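Local coordinates for uncharacterized protein (Aeromonas hydrophila J-1, PDB 6R1J), which is the AhlC component of the tripartite alpha-pore forming toxin AHL, here in soluble form, and probably acts in building the membrane pore, at residues Gln49-Gln52 and Gln53-Ala57; Ile215-Val218 and Ser219-Asn223; Thr256-Arg259 and Thr260-Asp264. The protein carries 3 engineered substitutions. All blocks are in the same frame, centred on the assembly; numbering follows the deposited sequence.

Contact 1 (Gln49-Gln52 and Gln53-Ala57)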
loop_
_atom_site.group_PDB
_atom_site.type_symbol
_atom_site.label_atom_id
_atom_site.label_comp_id
_atom_site.label_asym_id
_atom_site.label_seq_id
_atom_site.Cartn_x
_atom_site.Cartn_y
_atom_site.Cartn_z
ATOM N N GLN A 49 30.101 -1.653 -12.337
ATOM C CA GLN A 49 31.260 -1.771 -11.403
ATOM C C GLN A 49 32.563 -1.428 -12.159
ATOM O O GLN A 49 33.371 -0.706 -11.614
ATOM C CB GLN A 49 31.282 -3.142 -10.745
ATOM C CG GLN A 49 30.121 -3.347 -9.776
ATOM C CD GLN A 49 29.843 -4.801 -9.516
ATOM O OE1 GLN A 49 29.957 -5.627 -10.428
ATOM N NE2 GLN A 49 29.471 -5.116 -8.279
ATOM N N THR A 50 32.726 -1.859 -13.410
ATOM C CA THR A 50 33.893 -1.518 -14.247
ATOM C C THR A 50 33.951 0.007 -14.426
ATOM O O THR A 50 35.032 0.598 -14.238
ATOM C CB THR A 50 33.870 -2.291 -15.577
ATOM O OG1 THR A 50 34.083 -3.650 -15.217
ATOM C CG2 THR A 50 34.929 -1.862 -16.569
ATOM N N MET A 51 32.823 0.637 -14.723
ATOM C CA MET A 51 32.763 2.087 -14.968
ATOM C C MET A 51 33.226 2.824 -13.717
ATOM O O MET A 51 34.004 3.788 -13.862
ATOM C CB MET A 51 31.363 2.550 -15.344
ATOM C CG MET A 51 31.257 4.033 -15.371
ATOM S SD MET A 51 29.651 4.662 -14.931
ATOM C CE MET A 51 29.708 4.367 -13.169
ATOM N N GLN A 52 32.729 2.409 -12.562
ATOM C CA GLN A 52 33.101 2.959 -11.233
ATOM C C GLN A 52 34.630 2.866 -11.030
ATOM O O GLN A 52 35.232 3.861 -10.674
ATOM C CB GLN A 52 32.388 2.178 -10.140
ATOM C CG GLN A 52 32.628 2.699 -8.736
ATOM C CD GLN A 52 31.806 1.915 -7.738
ATOM O OE1 GLN A 52 31.400 0.787 -8.011
ATOM N NE2 GLN A 52 31.546 2.509 -6.577
ATOM N N GLN A 53 35.221 1.690 -11.203
ATOM C CA GLN A 53 36.687 1.469 -11.078
ATOM C C GLN A 53 37.437 2.399 -12.040
ATOM O O GLN A 53 38.414 3.021 -11.588
ATOM C CB GLN A 53 37.011 -0.014 -11.283
ATOM C CG GLN A 53 36.628 -0.853 -10.074
ATOM C CD GLN A 53 36.570 -2.351 -10.283
ATOM O OE1 GLN A 53 36.701 -2.876 -11.393
ATOM N NE2 GLN A 53 36.341 -3.062 -9.189
ATOM N N GLN A 54 36.965 2.563 -13.285
ATOM C CA GLN A 54 37.662 3.377 -14.320
ATOM C C GLN A 54 37.544 4.871 -13.990
ATOM O O GLN A 54 38.529 5.617 -14.181
ATOM C CB GLN A 54 37.155 3.028 -15.725
ATOM C CG GLN A 54 37.600 1.641 -16.160
ATOM C CD GLN A 54 37.221 1.302 -17.573
ATOM O OE1 GLN A 54 36.899 0.165 -17.896
ATOM N NE2 GLN A 54 37.234 2.295 -18.428
ATOM N N VAL A 55 36.386 5.310 -13.515
ATOM C CA VAL A 55 36.196 6.732 -13.112
ATOM C C VAL A 55 37.143 7.057 -11.949
ATOM O O VAL A 55 37.741 8.099 -11.997
ATOM C CB VAL A 55 34.741 7.007 -12.743
ATOM C CG1 VAL A 55 34.579 8.333 -12.021
ATOM C CG2 VAL A 55 33.865 6.928 -13.984
ATOM N N LEU A 56 37.264 6.181 -10.958
ATOM C CA LEU A 56 38.115 6.433 -9.766
ATOM C C LEU A 56 39.602 6.449 -10.166
ATOM O O LEU A 56 40.313 7.360 -9.713
ATOM C CB LEU A 56 37.820 5.356 -8.731
ATOM C CG LEU A 56 36.438 5.462 -8.083
ATOM C CD1 LEU A 56 36.209 4.300 -7.128
ATOM C CD2 LEU A 56 36.257 6.789 -7.360
ATOM N N ALA A 57 40.024 5.518 -11.026
ATOM C CA ALA A 57 41.409 5.397 -11.552
ATOM C C ALA A 57 41.738 6.677 -12.304
ATOM O O ALA A 57 42.745 7.313 -11.994
ATOM C CB ALA A 57 41.553 4.172 -12.416
#

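Contact 2 (Ile215-Val218 and Ser219-Asn223)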
loop_
_atom_site.group_PDB
_atom_site.type_symbol
_atom_site.label_atom_id
_atom_site.label_comp_id
_atom_site.label_asym_id
_atom_site.label_seq_id
_atom_site.Cartn_x
_atom_site.Cartn_y
_atom_site.Cartn_z
ATOM N N ILE A 215 20.863 4.996 -11.593
ATOM C CA ILE A 215 20.834 5.862 -12.808
ATOM C C ILE A 215 21.110 7.315 -12.421
ATOM O O ILE A 215 21.842 7.982 -13.136
ATOM C CB ILE A 215 19.488 5.660 -13.524
ATOM C CG1 ILE A 215 19.491 4.302 -14.240
ATOM C CG2 ILE A 215 19.147 6.807 -14.463
ATOM C CD1 ILE A 215 18.086 3.859 -14.698
ATOM N N ASP A 216 20.475 7.820 -11.356
ATOM C CA ASP A 216 20.691 9.224 -10.931
ATOM C C ASP A 216 22.189 9.436 -10.583
ATOM O O ASP A 216 22.710 10.468 -10.914
ATOM C CB ASP A 216 19.786 9.612 -9.761
ATOM C CG ASP A 216 18.292 9.650 -10.073
ATOM O OD1 ASP A 216 17.914 9.668 -11.289
ATOM O OD2 ASP A 216 17.527 9.600 -9.108
ATOM N N ARG A 217 22.849 8.452 -10.010
ATOM C CA ARG A 217 24.273 8.597 -9.591
ATOM C C ARG A 217 25.166 8.475 -10.822
ATOM O O ARG A 217 26.107 9.249 -10.936
ATOM C CB ARG A 217 24.671 7.548 -8.552
ATOM C CG ARG A 217 26.118 7.669 -8.086
ATOM C CD ARG A 217 26.517 9.094 -7.696
ATOM N NE ARG A 217 25.667 9.644 -6.641
ATOM C CZ ARG A 217 25.940 9.638 -5.316
ATOM N NH1 ARG A 217 25.084 10.173 -4.468
ATOM N NH2 ARG A 217 27.072 9.151 -4.839
ATOM N N VAL A 218 24.840 7.572 -11.759
ATOM C CA VAL A 218 25.608 7.498 -13.024
ATOM C C VAL A 218 25.448 8.822 -13.747
ATOM O O VAL A 218 26.433 9.373 -14.297
ATOM C CB VAL A 218 25.186 6.315 -13.901
ATOM C CG1 VAL A 218 25.864 6.400 -15.243
ATOM C CG2 VAL A 218 25.513 4.999 -13.228
ATOM N N SER A 219 24.232 9.359 -13.755
ATOM C CA SER A 219 23.970 10.622 -14.456
ATOM C C SER A 219 24.752 11.751 -13.745
ATOM O O SER A 219 25.344 12.607 -14.438
ATOM C CB SER A 219 22.482 10.905 -14.541
ATOM O OG SER A 219 22.273 12.208 -15.008
ATOM N N LYS A 220 24.803 11.735 -12.414
ATOM C CA LYS A 220 25.535 12.792 -11.640
ATOM C C LYS A 220 27.014 12.700 -12.016
ATOM O O LYS A 220 27.597 13.712 -12.352
ATOM C CB LYS A 220 25.252 12.631 -10.140
ATOM C CG LYS A 220 25.814 13.769 -9.296
ATOM C CD LYS A 220 25.462 13.724 -7.824
ATOM C CE LYS A 220 25.818 15.045 -7.138
ATOM N NZ LYS A 220 27.221 15.475 -7.418
ATOM N N VAL A 221 27.552 11.488 -12.135
ATOM C CA VAL A 221 28.975 11.270 -12.510
ATOM C C VAL A 221 29.236 11.874 -13.898
ATOM O O VAL A 221 30.248 12.583 -14.067
ATOM C CB VAL A 221 29.347 9.789 -12.376
ATOM C CG1 VAL A 221 30.570 9.431 -13.180
ATOM C CG2 VAL A 221 29.505 9.394 -10.907
ATOM N N GLY A 222 28.400 11.568 -14.890
ATOM C CA GLY A 222 28.469 12.193 -16.222
ATOM C C GLY A 222 28.398 13.711 -16.165
ATOM O O GLY A 222 29.202 14.357 -16.855
ATOM N N ASN A 223 27.515 14.289 -15.358
ATOM C CA ASN A 223 27.381 15.768 -15.249
ATOM C C ASN A 223 28.713 16.345 -14.716
ATOM O O ASN A 223 29.209 17.353 -15.260
ATOM C CB ASN A 223 26.191 16.190 -14.374
ATOM C CG ASN A 223 24.828 15.799 -14.927
ATOM O OD1 ASN A 223 24.668 15.589 -16.131
ATOM N ND2 ASN A 223 23.836 15.684 -14.056
#

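Contact 3 (Thr256-Arg259 and Thr260-Asp264). With NA (sodium ion), chain C.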
loop_
_atom_site.group_PDB
_atom_site.type_symbol
_atom_site.label_atom_id
_atom_site.label_comp_id
_atom_site.label_asym_id
_atom_site.label_seq_id
_atom_site.Cartn_x
_atom_site.Cartn_y
_atom_site.Cartn_z
ATOM N N THR A 256 38.269 20.654 -7.991
ATOM C CA THR A 256 37.011 20.460 -7.213
ATOM C C THR A 256 36.140 19.399 -7.899
ATOM O O THR A 256 35.525 18.566 -7.178
ATOM C CB THR A 256 36.197 21.742 -6.961
ATOM O OG1 THR A 256 35.560 22.209 -8.155
ATOM C CG2 THR A 256 37.015 22.856 -6.336
ATOM N N GLU A 257 36.099 19.376 -9.233
ATOM C CA GLU A 257 35.208 18.435 -9.972
ATOM C C GLU A 257 35.817 17.047 -9.858
ATOM O O GLU A 257 35.060 16.086 -9.619
ATOM C CB GLU A 257 34.980 18.888 -11.427
ATOM C CG GLU A 257 34.362 20.282 -11.540
ATOM C CD GLU A 257 32.961 20.428 -10.957
ATOM O OE1 GLU A 257 32.361 19.413 -10.587
ATOM O OE2 GLU A 257 32.486 21.560 -10.821
ATOM N N VAL A 258 37.145 16.929 -10.013
ATOM C CA VAL A 258 37.841 15.624 -9.868
ATOM C C VAL A 258 37.525 15.049 -8.492
ATOM O O VAL A 258 37.243 13.865 -8.413
ATOM C CB VAL A 258 39.361 15.726 -10.060
ATOM C CG1 VAL A 258 40.060 14.440 -9.646
ATOM C CG2 VAL A 258 39.686 16.071 -11.491
ATOM N N ARG A 259 37.602 15.861 -7.442
ATOM C CA ARG A 259 37.326 15.379 -6.058
ATOM C C ARG A 259 35.838 15.044 -5.920
ATOM O O ARG A 259 35.494 14.132 -5.165
ATOM C CB ARG A 259 37.802 16.432 -5.055
ATOM C CG ARG A 259 39.322 16.448 -5.040
ATOM C CD ARG A 259 39.975 17.327 -4.011
ATOM N NE ARG A 259 41.402 16.994 -4.057
ATOM C CZ ARG A 259 42.348 17.847 -3.748
ATOM N NH1 ARG A 259 41.991 19.065 -3.417
ATOM N NH2 ARG A 259 43.623 17.508 -3.814
ATOM N N THR A 260 34.959 15.788 -6.580
ATOM C CA THR A 260 33.521 15.430 -6.610
ATOM C C THR A 260 33.385 14.018 -7.172
ATOM O O THR A 260 32.659 13.224 -6.595
ATOM C CB THR A 260 32.686 16.510 -7.296
ATOM O OG1 THR A 260 32.943 17.701 -6.554
ATOM C CG2 THR A 260 31.195 16.208 -7.271
ATOM N N LEU A 261 34.028 13.676 -8.280
ATOM C CA LEU A 261 33.889 12.306 -8.845
ATOM C C LEU A 261 34.273 11.245 -7.812
ATOM O O LEU A 261 33.634 10.158 -7.749
ATOM C CB LEU A 261 34.851 12.149 -10.015
ATOM C CG LEU A 261 34.489 12.821 -11.310
ATOM C CD1 LEU A 261 35.640 12.659 -12.285
ATOM C CD2 LEU A 261 33.191 12.254 -11.885
ATOM N N GLN A 262 35.369 11.497 -7.096
ATOM C CA GLN A 262 35.922 10.500 -6.136
ATOM C C GLN A 262 34.895 10.287 -5.044
ATOM O O GLN A 262 34.768 9.165 -4.578
ATOM C CB GLN A 262 37.266 10.945 -5.552
ATOM C CG GLN A 262 38.296 11.142 -6.633
ATOM C CD GLN A 262 39.584 11.740 -6.109
ATOM O OE1 GLN A 262 39.607 12.787 -5.455
ATOM N NE2 GLN A 262 40.672 11.059 -6.412
ATOM N N VAL A 263 34.183 11.335 -4.662
ATOM C CA VAL A 263 33.152 11.181 -3.611
ATOM C C VAL A 263 31.980 10.412 -4.217
ATOM O O VAL A 263 31.554 9.454 -3.620
ATOM C CB VAL A 263 32.709 12.538 -3.039
ATOM C CG1 VAL A 263 31.492 12.383 -2.155
ATOM C CG2 VAL A 263 33.824 13.224 -2.269
ATOM N N ASP A 264 31.492 10.839 -5.381
ATOM C CA ASP A 264 30.259 10.294 -5.998
ATOM C C ASP A 264 30.434 8.837 -6.439
ATOM O O ASP A 264 29.468 8.060 -6.296
ATOM C CB ASP A 264 29.796 11.222 -7.123
ATOM C CG ASP A 264 29.232 12.531 -6.573
ATOM O OD1 ASP A 264 29.073 12.662 -5.323
ATOM O OD2 ASP A 264 28.941 13.422 -7.374
HETATM NA NA NA C . 30.048 13.202 -9.461
#

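Contact 1 (Gln49-Gln52 and Gln53-Ala57)
Met51 and Val55 lie side by side one helical turn apart and point the same way. CG of Met51 comes to 4.1 Å from CG2 of Val55, an apolar contact. CG of Met51 is anti to its backbone N (chi1 171°), and the chain then bends at chi2 and chi3. Thr50 and Gln54 also lie side by side, but here a methyl meets an amide oxygen, with CG2 of Thr50 3.1 Å from OE1 of Gln54. Gln52 sets CG 4.2 Å from CD1 of Leu56.

Backbone bonds hold these pairs in place. Val55 N donates to Met51 O at 2.8 Å, and Gln54 N to Thr50 O at 2.9 Å. Gln53 N bonds to Gln49 O, and Leu56 N to Gln52 O.

The next shell comes from other parts of the chain. Met51 packs on Thr99 and Thr102 of helix 78-157, and Val55 on Ile95. The buried amide of Gln52 gives a hydrogen bond from NE2 to Ala265 O. Met51, Gln52 and Val55 are buried, while Thr50 and Gln53 are exposed, so this part of helix 28-70 is amphipathic. Its apolar side chains face the helix bundle, and one buried amide ties it to the C-terminal tail.

Contact 2 (Ile215-Val218 and Ser219-Asn223)
Arg217 and Lys220 approach each other through the aliphatic part of the lysine. CD of Lys220 lies 4.3 Å from NE of Arg217 and meets the guanidinium obliquely. The two charged ends stay further apart, with NE of Arg217 6.1 Å from NZ of Lys220. Arg217 starts with CG anti to its backbone N (chi1 -179°), then bends at chi2 and chi3. These bends bring its end nearer to the following turn.

The polar ends are used outside the turn. NZ of Lys220 is hydrogen-bonded to OD2 of Asp264, and NH2 of Arg217 to the backbone O of Asp264. NH1 of Arg217 forms a salt bridge with Glu184 of the second subunit. These oxygens would be expected to offset the like charges of the two bases.

Ile215, Val218 and Val221 form the buried apolar group. Ile215 and Val218 pack on Leu103 of helix 78-157, and Val221 on Leu261. The aliphatic part of the arginine adds to this, with CD of Arg217 4.4 Å from CG2 of Val221. CG2 of Val221 also lies 3.4 Å from the carbonyl O of Arg217.

Backbone hydrogen bonds run from each residue to the one four places back. Ser219 N reaches Ile215 O at 2.8 Å, and Lys220 N reaches Asp216 O at 2.9 Å. Val221 N binds Arg217 O. The last bond is nearly straight: Gly222 N meets Val218 O at 3.0 Å, with an N-H...O angle of 174°.

This is regular alpha-helix within helix 163-236, one of the long helices of an almost wholly helical alpha-pore forming toxin. Its apolar side joins the bundle. Lys220 and Val221 both border the sodium site of Thr224 and Asp264.

Contact 3 (Thr256-Arg259 and Thr260-Asp264)
Thr260 folds its hydroxyl back onto the carbonyl of Thr256 in the last turns of helix 244-264, part of the all-helical bundle of this toxin component. OG1 of Thr260 donates to Thr256 O at 2.8 Å, while the backbone N of Thr260 donates to the same oxygen at 2.9 Å. The two donors come from opposite faces of the carbonyl plane, so this buried oxygen is gripped twice. The torsion of Thr260 (chi1 -58°) puts OG1 beside its own backbone N, within reach of the preceding turn. OG1 is also hydrogen-bonded to Gln177 of the second subunit.

Glu257, Val258 and Leu261 are buried too and complete the tight part. Leu261 N bonds to Glu257 O at 2.9 Å. CB of Leu261 rests close to the carbonyl O of Val258, and CG of Leu261 lies near that of Glu257. The side chain of Leu261 thus packs back along the turn before it.

The looser side is partly exposed and carries Arg259 and Gln262. They run side by side and point the same way, with guanidinium and amide planes 16° apart. OE1 of Gln262 lies 3.5 Å from CA of Arg259 and 3.7 Å from its CG. Both polar ends go to Glu63, by a salt bridge from NE of Arg259 and a hydrogen bond from NE2 of Gln262. The hydrogen bond from Gln262 N to Val258 O is longer, at 3.3 Å.

At the helix end, Asp264 and Thr224 both bind the sodium ion. The methyl CG2 of Thr260 lies 3.9 Å from the ion, and OD2 of Asp264 binds it at 2.4 Å.

How the contacts relate
From the N terminus, contact 1 comes first on helix 28-70, then contact 2 on helix 163-236, then contact 3 on helix 244-264. Each is local to a few turns of one helix and closes no long loop, so they follow in series and none nests in or crosses another. In space they meet, with centres 12 to 13 Å apart. Val55 of contact 1 touches Val221 of contact 2 and Leu261 of contact 3, which makes a shared apolar core. Met51 also meets Val218, and Leu56 packs on Gln262. The charged pair already described also joins contacts 2 and 3. Three helices are thus tied together.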